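Local coordinates for Pdx2 protein (Plasmodium falciparum, PDB 2ABW), which hydrolyses glutamine to glutamate and ammonia as the glutaminase subunit of PLP synthase, supplying the ammonia that Pdx1 uses in vitamin B6 biosynthesis, at residues C90-K101 and F110-R121. Sequence-based numbering, arbitrary orientation.
Sequences CILLSKNVENIK and FSFGGLDITICR
Leu92 O, just after Cys90 and Ile91 of a short helix, is gripped by the loop that precedes strand 115-120. Phe112 N donates to it at 2.7 Å; Gly113 N adds a weak, longer bond. In one of its two deposited conformers, the Ser111 hydroxyl sits between two carbonyls, its OG 2.8 Å from Leu92 O and 2.6 Å from Ser94 O; its single proton can serve one or the other, but not both at once. As an acceptor, the same OG takes Gly113 N in an ST turn.

Beside this polar knot, Phe110 is clamped between aliphatic groups. Leu92 CD2 covers one face and Ile100 CD1, in one of two deposited conformers, the opposite face, each 3.9 Å from the ring centroid in a CH-pi contact, and Ile91 CG2 meets the edge.

From Ser94 onward the two chains run as parallel strands, with a beta bulge between Ser94 and Asn96. Beyond it the ladder is regular: Asn96 O accepts from Ile119 N, Glu98 N donates to Ile119 O, and Glu98 O takes Arg121 N. On one face Ile119 CG2 packs 3.4 Å from Ser94 OG. With CG1 anti to the backbone N (chi1 -161°), Ile119 carries CD1 on to Cys90 SG, while Ser94 OG donates to Cys90 O; both join sheet to helix. On the other, Asn96 ND2 reaches Thr118 OG1 at 3.2 Å, nearly in the amide plane of Asn96; Glu160 also bonds that hydroxyl, and Arg159 forms a salt bridge with Glu98.

Where the strands finish, Ile100 O lies 3.8 Å above the centre of the guanidinium of Arg121, a probable glutamine-binding residue. Strand 157-161 completes this small three-stranded sheet, which packs against the helix following Cys87, the assigned nucleophile, beside the glutamine site of a class I glutamine amidotransferase.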
ATOM      1  N   CYS A  90       2.740   3.130   1.665  1.00 16.68           N
ATOM      2  CA  CYS A  90       2.167   3.091   3.027  1.00 16.05           C
ATOM      3  C   CYS A  90       2.420   4.423   3.668  1.00 16.15           C
ATOM      4  O   CYS A  90       1.514   4.955   4.311  1.00 18.34           O
ATOM      5  CB  CYS A  90       2.765   1.948   3.853  1.00 16.86           C
ATOM      6  SG  CYS A  90       1.881   1.624   5.373  1.00 19.11           S
ATOM      7  N   ILE A  91       3.611   4.984   3.521  1.00 15.86           N
ATOM      8  CA  ILE A  91       3.924   6.310   4.093  1.00 17.06           C
ATOM      9  C   ILE A  91       2.928   7.376   3.552  1.00 18.83           C
ATOM     10  O   ILE A  91       2.350   8.140   4.337  1.00 17.48           O
ATOM     11  CB  ILE A  91       5.349   6.720   3.815  1.00 17.38           C
ATOM     12  CG1 ILE A  91       6.283   5.814   4.618  1.00 17.69           C
ATOM     13  CG2 ILE A  91       5.549   8.196   4.183  1.00 18.73           C
ATOM     14  CD1 ILE A  91       7.732   6.041   4.308  1.00 20.30           C
ATOM     15  N   LEU A  92       2.704   7.330   2.251  1.00 18.62           N
ATOM     16  CA  LEU A  92       1.878   8.332   1.576  1.00 18.87           C
ATOM     17  C   LEU A  92       0.383   8.145   1.826  1.00 19.48           C
ATOM     18  O   LEU A  92      -0.400   9.006   1.456  1.00 23.66           O
ATOM     19  CB  LEU A  92       2.165   8.336   0.096  1.00 18.33           C
ATOM     20  CG  LEU A  92       3.559   8.864  -0.270  1.00 19.52           C
ATOM     21  CD1 LEU A  92       3.808   8.671  -1.770  1.00 20.67           C
ATOM     22  CD2 LEU A  92       3.738  10.307   0.198  1.00 20.85           C
ATOM     23  N   LEU A  93      -0.058   7.093   2.452  1.00 16.33           N
ATOM     24  CA  LEU A  93      -1.461   6.977   2.980  1.00 16.57           C
ATOM     25  C   LEU A  93      -1.616   7.458   4.429  1.00 18.04           C
ATOM     26  O   LEU A  93      -2.712   7.494   5.003  1.00 17.86           O
ATOM     27  CB  LEU A  93      -1.967   5.558   2.885  1.00 17.46           C
ATOM     28  CG  LEU A  93      -2.056   4.951   1.496  1.00 17.91           C
ATOM     29  CD1 LEU A  93      -2.518   3.497   1.468  1.00 17.33           C
ATOM     30  CD2 LEU A  93      -3.112   5.826   0.624  1.00 18.86           C
ATOM     31  N   SER A  94      -0.473   7.671   5.082  1.00 17.68           N
ATOM     32  CA  SER A  94      -0.496   7.882   6.479  1.00 14.62           C
ATOM     33  C   SER A  94      -0.892   9.318   6.871  1.00 16.76           C
ATOM     34  O   SER A  94      -0.528  10.292   6.214  1.00 20.50           O
ATOM     35  CB  SER A  94       0.820   7.517   7.151  1.00 16.56           C
ATOM     36  OG  SER A  94       1.108   6.164   6.919  1.00 16.73           O
ATOM     37  N   LYS A  95      -1.520   9.451   8.038  1.00 18.22           N
ATOM     38  CA  LYS A  95      -1.898  10.805   8.555  1.00 19.43           C
ATOM     39  C   LYS A  95      -0.756  11.657   8.976  1.00 19.88           C
ATOM     40  O   LYS A  95      -0.617  12.845   8.571  1.00 19.92           O
ATOM     41  CB  LYS A  95      -2.824  10.652   9.736  1.00 18.31           C
ATOM     42  CG  LYS A  95      -3.351  11.972  10.309  1.00 21.51           C
ATOM     43  CD  LYS A  95      -4.403  11.726  11.347  1.00 27.39           C
ATOM     44  CE  LYS A  95      -5.170  13.039  11.674  1.00 30.94           C
ATOM     45  NZ  LYS A  95      -5.034  14.010  10.539  1.00 33.04           N
ATOM     46  N   ASN A  96       0.115  11.098   9.832  1.00 17.90           N
ATOM     47  CA  ASN A  96       1.268  11.797  10.318  1.00 18.83           C
ATOM     48  C   ASN A  96       2.495  11.077   9.814  1.00 19.42           C
ATOM     49  O   ASN A  96       2.639   9.848  10.024  1.00 19.11           O
ATOM     50  CB  ASN A  96       1.285  11.855  11.839  1.00 19.19           C
ATOM     51  CG  ASN A  96       0.101  12.546  12.409  1.00 19.65           C
ATOM     52  OD1 ASN A  96      -0.253  13.702  11.990  1.00 25.17           O
ATOM     53  ND2 ASN A  96      -0.537  11.888  13.390  1.00 23.53           N
ATOM     54  N   VAL A  97       3.363  11.764   9.102  1.00 20.66           N
ATOM     55  CA  VAL A  97       4.630  11.253   8.660  1.00 20.57           C
ATOM     56  C   VAL A  97       5.755  11.868   9.422  1.00 23.81           C
ATOM     57  O   VAL A  97       5.867  13.109   9.415  1.00 23.11           O
ATOM     58  CB  VAL A  97       4.757  11.352   7.099  1.00 22.70           C
ATOM     59  CG1 VAL A  97       6.087  10.812   6.664  1.00 25.02           C
ATOM     60  CG2 VAL A  97       3.520  10.665   6.314  1.00 19.74           C
ATOM     61  N   GLU A  98       6.646  11.033   9.960  1.00 22.07           N
ATOM     62  CA  GLU A  98       7.820  11.488  10.726  1.00 23.36           C
ATOM     63  C   GLU A  98       9.133  11.062  10.087  1.00 24.85           C
ATOM     64  O   GLU A  98       9.273  10.001   9.475  1.00 23.52           O
ATOM     65  CB  GLU A  98       7.739  10.950  12.139  1.00 21.67           C
ATOM     66  CG  GLU A  98       6.503  11.469  12.852  1.00 22.41           C
ATOM     67  CD  GLU A  98       6.319  10.964  14.288  1.00 24.58           C
ATOM     68  OE1 GLU A  98       6.909   9.945  14.643  1.00 24.74           O
ATOM     69  OE2 GLU A  98       5.516  11.562  15.032  1.00 23.13           O
ATOM     70  N   ASN A  99      10.119  11.932  10.216  1.00 27.71           N
ATOM     71  CA  ASN A  99      11.486  11.621   9.801  1.00 30.62           C
ATOM     72  C   ASN A  99      11.726  11.495   8.308  1.00 31.28           C
ATOM     73  O   ASN A  99      12.703  10.847   7.880  1.00 30.80           O
ATOM     74  CB  ASN A  99      12.021  10.386  10.535  1.00 30.29           C
ATOM     75  CG  ASN A  99      13.535  10.276  10.468  1.00 33.68           C
ATOM     76  OD1 ASN A  99      14.262  11.270  10.654  1.00 40.02           O
ATOM     77  ND2 ASN A  99      14.024   9.069  10.205  1.00 35.98           N
ATOM     78  N   ILE A 100      10.857  12.128   7.531  1.00 32.70           N
ATOM     79  CA  ILE A 100      11.071  12.173   6.077  0.50 35.72           C
ATOM     80  C   ILE A 100      12.146  13.170   5.547  0.50 36.79           C
ATOM     81  O   ILE A 100      12.399  13.228   4.343  0.50 37.33           O
ATOM     82  CB  ILE A 100       9.723  12.286   5.320  1.00 36.42           C
ATOM     83  CG1 ILE A 100       8.715  13.180   6.033  1.00 39.46           C
ATOM     84  CG2 ILE A 100       9.105  10.834   5.236  1.00 38.16           C
ATOM     85  CD1 ILE A 100       7.559  13.684   5.228  1.00 39.39           C
ATOM     86  N   LYS A 101      12.802  13.901   6.449  0.50 37.63           N
ATOM     87  CA  LYS A 101      13.904  14.894   6.127  0.50 38.45           C
ATOM     88  C   LYS A 101      13.672  15.883   4.993  1.00 38.75           C
ATOM     89  O   LYS A 101      13.786  17.095   5.245  1.00 38.55           O
ATOM     90  CB  LYS A 101      15.304  14.266   5.909  1.00 38.25           C
ATOM     91  CG  LYS A 101      15.638  13.147   6.870  1.00 39.39           C
ATOM     92  CD  LYS A 101      16.997  12.524   6.530  1.00 40.16           C
ATOM     93  CE  LYS A 101      18.069  13.161   7.308  1.00 40.45           C
ATOM     94  NZ  LYS A 101      17.717  13.261   8.729  1.00 40.27           N
ATOM     95  N   PHE A 110       1.594  16.633   1.535  1.00 20.16           N
ATOM     96  CA  PHE A 110       2.493  15.512   1.295  1.00 19.96           C
ATOM     97  C   PHE A 110       1.785  14.145   1.167  1.00 19.50           C
ATOM     98  O   PHE A 110       1.964  13.451   0.173  1.00 19.16           O
ATOM     99  CB  PHE A 110       3.532  15.370   2.390  1.00 21.13           C
ATOM    100  CG  PHE A 110       4.550  14.290   2.136  1.00 21.97           C
ATOM    101  CD1 PHE A 110       5.589  14.518   1.230  1.00 25.30           C
ATOM    102  CD2 PHE A 110       4.576  13.110   2.889  1.00 25.53           C
ATOM    103  CE1 PHE A 110       6.567  13.534   1.026  1.00 23.83           C
ATOM    104  CE2 PHE A 110       5.566  12.132   2.692  1.00 24.04           C
ATOM    105  CZ  PHE A 110       6.536  12.348   1.776  1.00 21.95           C
ATOM    106  N   SER A 111       1.071  13.729   2.213  1.00 19.97           N
ATOM    107  CA  SER A 111       0.345  12.493   2.190  1.00 18.71           C
ATOM    108  C   SER A 111      -0.974  12.597   1.387  1.00 18.17           C
ATOM    109  O   SER A 111      -1.624  13.663   1.329  1.00 18.15           O
ATOM    110  CB  SER A 111      -0.029  12.069   3.592  0.60 19.24           C
ATOM    111  OG  SER A 111      -0.677  10.813   3.641  0.60 19.03           O
ATOM    112  N   PHE A 112      -1.324  11.452   0.802  1.00 15.83           N
ATOM    113  CA  PHE A 112      -2.697  11.246   0.207  1.00 16.50           C
ATOM    114  C   PHE A 112      -3.690  11.017   1.296  1.00 17.22           C
ATOM    115  O   PHE A 112      -4.913  11.188   1.058  1.00 18.21           O
ATOM    116  CB  PHE A 112      -2.772  10.089  -0.785  1.00 18.06           C
ATOM    117  CG  PHE A 112      -1.747  10.071  -1.846  1.00 18.89           C
ATOM    118  CD1 PHE A 112      -1.670  11.046  -2.810  1.00 18.94           C
ATOM    119  CD2 PHE A 112      -0.891   8.990  -1.965  1.00 20.65           C
ATOM    120  CE1 PHE A 112      -0.729  11.037  -3.815  1.00 21.28           C
ATOM    121  CE2 PHE A 112       0.022   8.960  -2.923  1.00 21.48           C
ATOM    122  CZ  PHE A 112       0.155   9.996  -3.881  1.00 19.64           C
ATOM    123  N   GLY A 113      -3.251  10.565   2.469  1.00 18.20           N
ATOM    124  CA  GLY A 113      -4.176  10.161   3.547  1.00 16.63           C
ATOM    125  C   GLY A 113      -4.847   8.808   3.280  1.00 15.99           C
ATOM    126  O   GLY A 113      -4.636   8.220   2.207  1.00 17.68           O
ATOM    127  N   GLY A 114      -5.618   8.348   4.310  1.00 15.33           N
ATOM    128  CA  GLY A 114      -6.411   7.101   4.140  1.00 15.64           C
ATOM    129  C   GLY A 114      -6.192   6.134   5.309  1.00 16.64           C
ATOM    130  O   GLY A 114      -7.058   5.367   5.648  1.00 18.24           O
ATOM    131  N   LEU A 115      -4.999   6.169   5.891  1.00 16.36           N
ATOM    132  CA  LEU A 115      -4.697   5.396   7.112  1.00 15.38           C
ATOM    133  C   LEU A 115      -4.419   6.357   8.274  1.00 15.36           C
ATOM    134  O   LEU A 115      -3.453   7.154   8.185  1.00 16.14           O
ATOM    135  CB  LEU A 115      -3.454   4.509   6.853  1.00 16.41           C
ATOM    136  CG  LEU A 115      -3.645   3.436   5.775  1.00 17.46           C
ATOM    137  CD1 LEU A 115      -2.336   2.799   5.489  1.00 17.06           C
ATOM    138  CD2 LEU A 115      -4.714   2.482   6.186  1.00 17.65           C
ATOM    139  N   ASP A 116      -5.236   6.258   9.287  1.00 16.09           N
ATOM    140  CA  ASP A 116      -5.098   7.144  10.498  1.00 17.92           C
ATOM    141  C   ASP A 116      -4.041   6.548  11.408  1.00 17.13           C
ATOM    142  O   ASP A 116      -4.325   5.978  12.451  1.00 17.68           O
ATOM    143  CB  ASP A 116      -6.403   7.427  11.156  1.00 18.89           C
ATOM    144  CG  ASP A 116      -7.312   8.310  10.265  1.00 24.89           C
ATOM    145  OD1 ASP A 116      -6.820   9.091   9.377  1.00 34.77           O
ATOM    146  OD2 ASP A 116      -8.532   8.118  10.385  1.00 30.11           O
ATOM    147  N   ILE A 117      -2.788   6.710  10.946  1.00 15.62           N
ATOM    148  CA  ILE A 117      -1.630   6.238  11.679  1.00 16.91           C
ATOM    149  C   ILE A 117      -0.520   7.276  11.605  1.00 16.97           C
ATOM    150  O   ILE A 117      -0.476   8.130  10.776  1.00 16.57           O
ATOM    151  CB  ILE A 117      -1.090   4.924  11.067  1.00 16.72           C
ATOM    152  CG1 ILE A 117      -0.511   5.120   9.636  1.00 16.26           C
ATOM    153  CG2 ILE A 117      -2.180   3.852  11.131  1.00 16.33           C
ATOM    154  CD1 ILE A 117      -0.112   3.824   8.897  1.00 16.95           C
ATOM    155  N   THR A 118       0.412   7.163  12.548  1.00 15.89           N
ATOM    156  CA  THR A 118       1.668   7.879  12.473  1.00 15.71           C
ATOM    157  C   THR A 118       2.750   6.925  12.085  1.00 16.82           C
ATOM    158  O   THR A 118       2.907   5.827  12.675  1.00 16.25           O
ATOM    159  CB  THR A 118       2.060   8.419  13.868  1.00 17.48           C
ATOM    160  OG1 THR A 118       1.055   9.329  14.318  1.00 17.58           O
ATOM    161  CG2 THR A 118       3.362   9.094  13.900  1.00 15.47           C
ATOM    162  N   ILE A 119       3.465   7.257  11.034  1.00 16.06           N
ATOM    163  CA  ILE A 119       4.498   6.396  10.495  1.00 17.73           C
ATOM    164  C   ILE A 119       5.857   7.146  10.432  1.00 17.05           C
ATOM    165  O   ILE A 119       5.877   8.396  10.207  1.00 17.03           O
ATOM    166  CB  ILE A 119       4.089   5.895   9.137  1.00 16.88           C
ATOM    167  CG1 ILE A 119       4.870   4.656   8.730  1.00 18.46           C
ATOM    168  CG2 ILE A 119       4.213   7.061   8.082  1.00 18.07           C
ATOM    169  CD1 ILE A 119       4.239   3.978   7.477  1.00 19.74           C
ATOM    170  N   CYS A 120       6.947   6.436  10.647  1.00 19.31           N
ATOM    171  CA  CYS A 120       8.307   6.950  10.686  1.00 22.29           C
ATOM    172  C   CYS A 120       9.134   6.308   9.607  1.00 24.94           C
ATOM    173  O   CYS A 120       9.147   5.081   9.440  1.00 22.78           O
ATOM    174  CB  CYS A 120       8.961   6.592  11.993  0.75 21.02           C
ATOM    175  SG  CYS A 120       7.974   7.056  13.313  0.75 25.17           S
ATOM    176  N   ARG A 121       9.834   7.120   8.847  1.00 29.19           N
ATOM    177  CA  ARG A 121      10.564   6.536   7.756  1.00 34.72           C
ATOM    178  C   ARG A 121      11.807   5.954   8.288  1.00 37.12           C
ATOM    179  O   ARG A 121      12.261   4.968   7.750  1.00 40.62           O
ATOM    180  CB  ARG A 121      10.814   7.533   6.618  1.00 36.26           C
ATOM    181  CG  ARG A 121      12.161   7.826   6.371  1.00 41.07           C
ATOM    182  CD  ARG A 121      12.348   8.359   4.988  1.00 43.77           C
ATOM    183  NE  ARG A 121      13.607   9.069   4.912  1.00 47.90           N
ATOM    184  CZ  ARG A 121      14.037   9.728   3.828  1.00 50.57           C
ATOM    185  NH1 ARG A 121      13.317   9.735   2.709  1.00 53.78           N
ATOM    186  NH2 ARG A 121      15.199  10.381   3.863  1.00 52.13           N
TER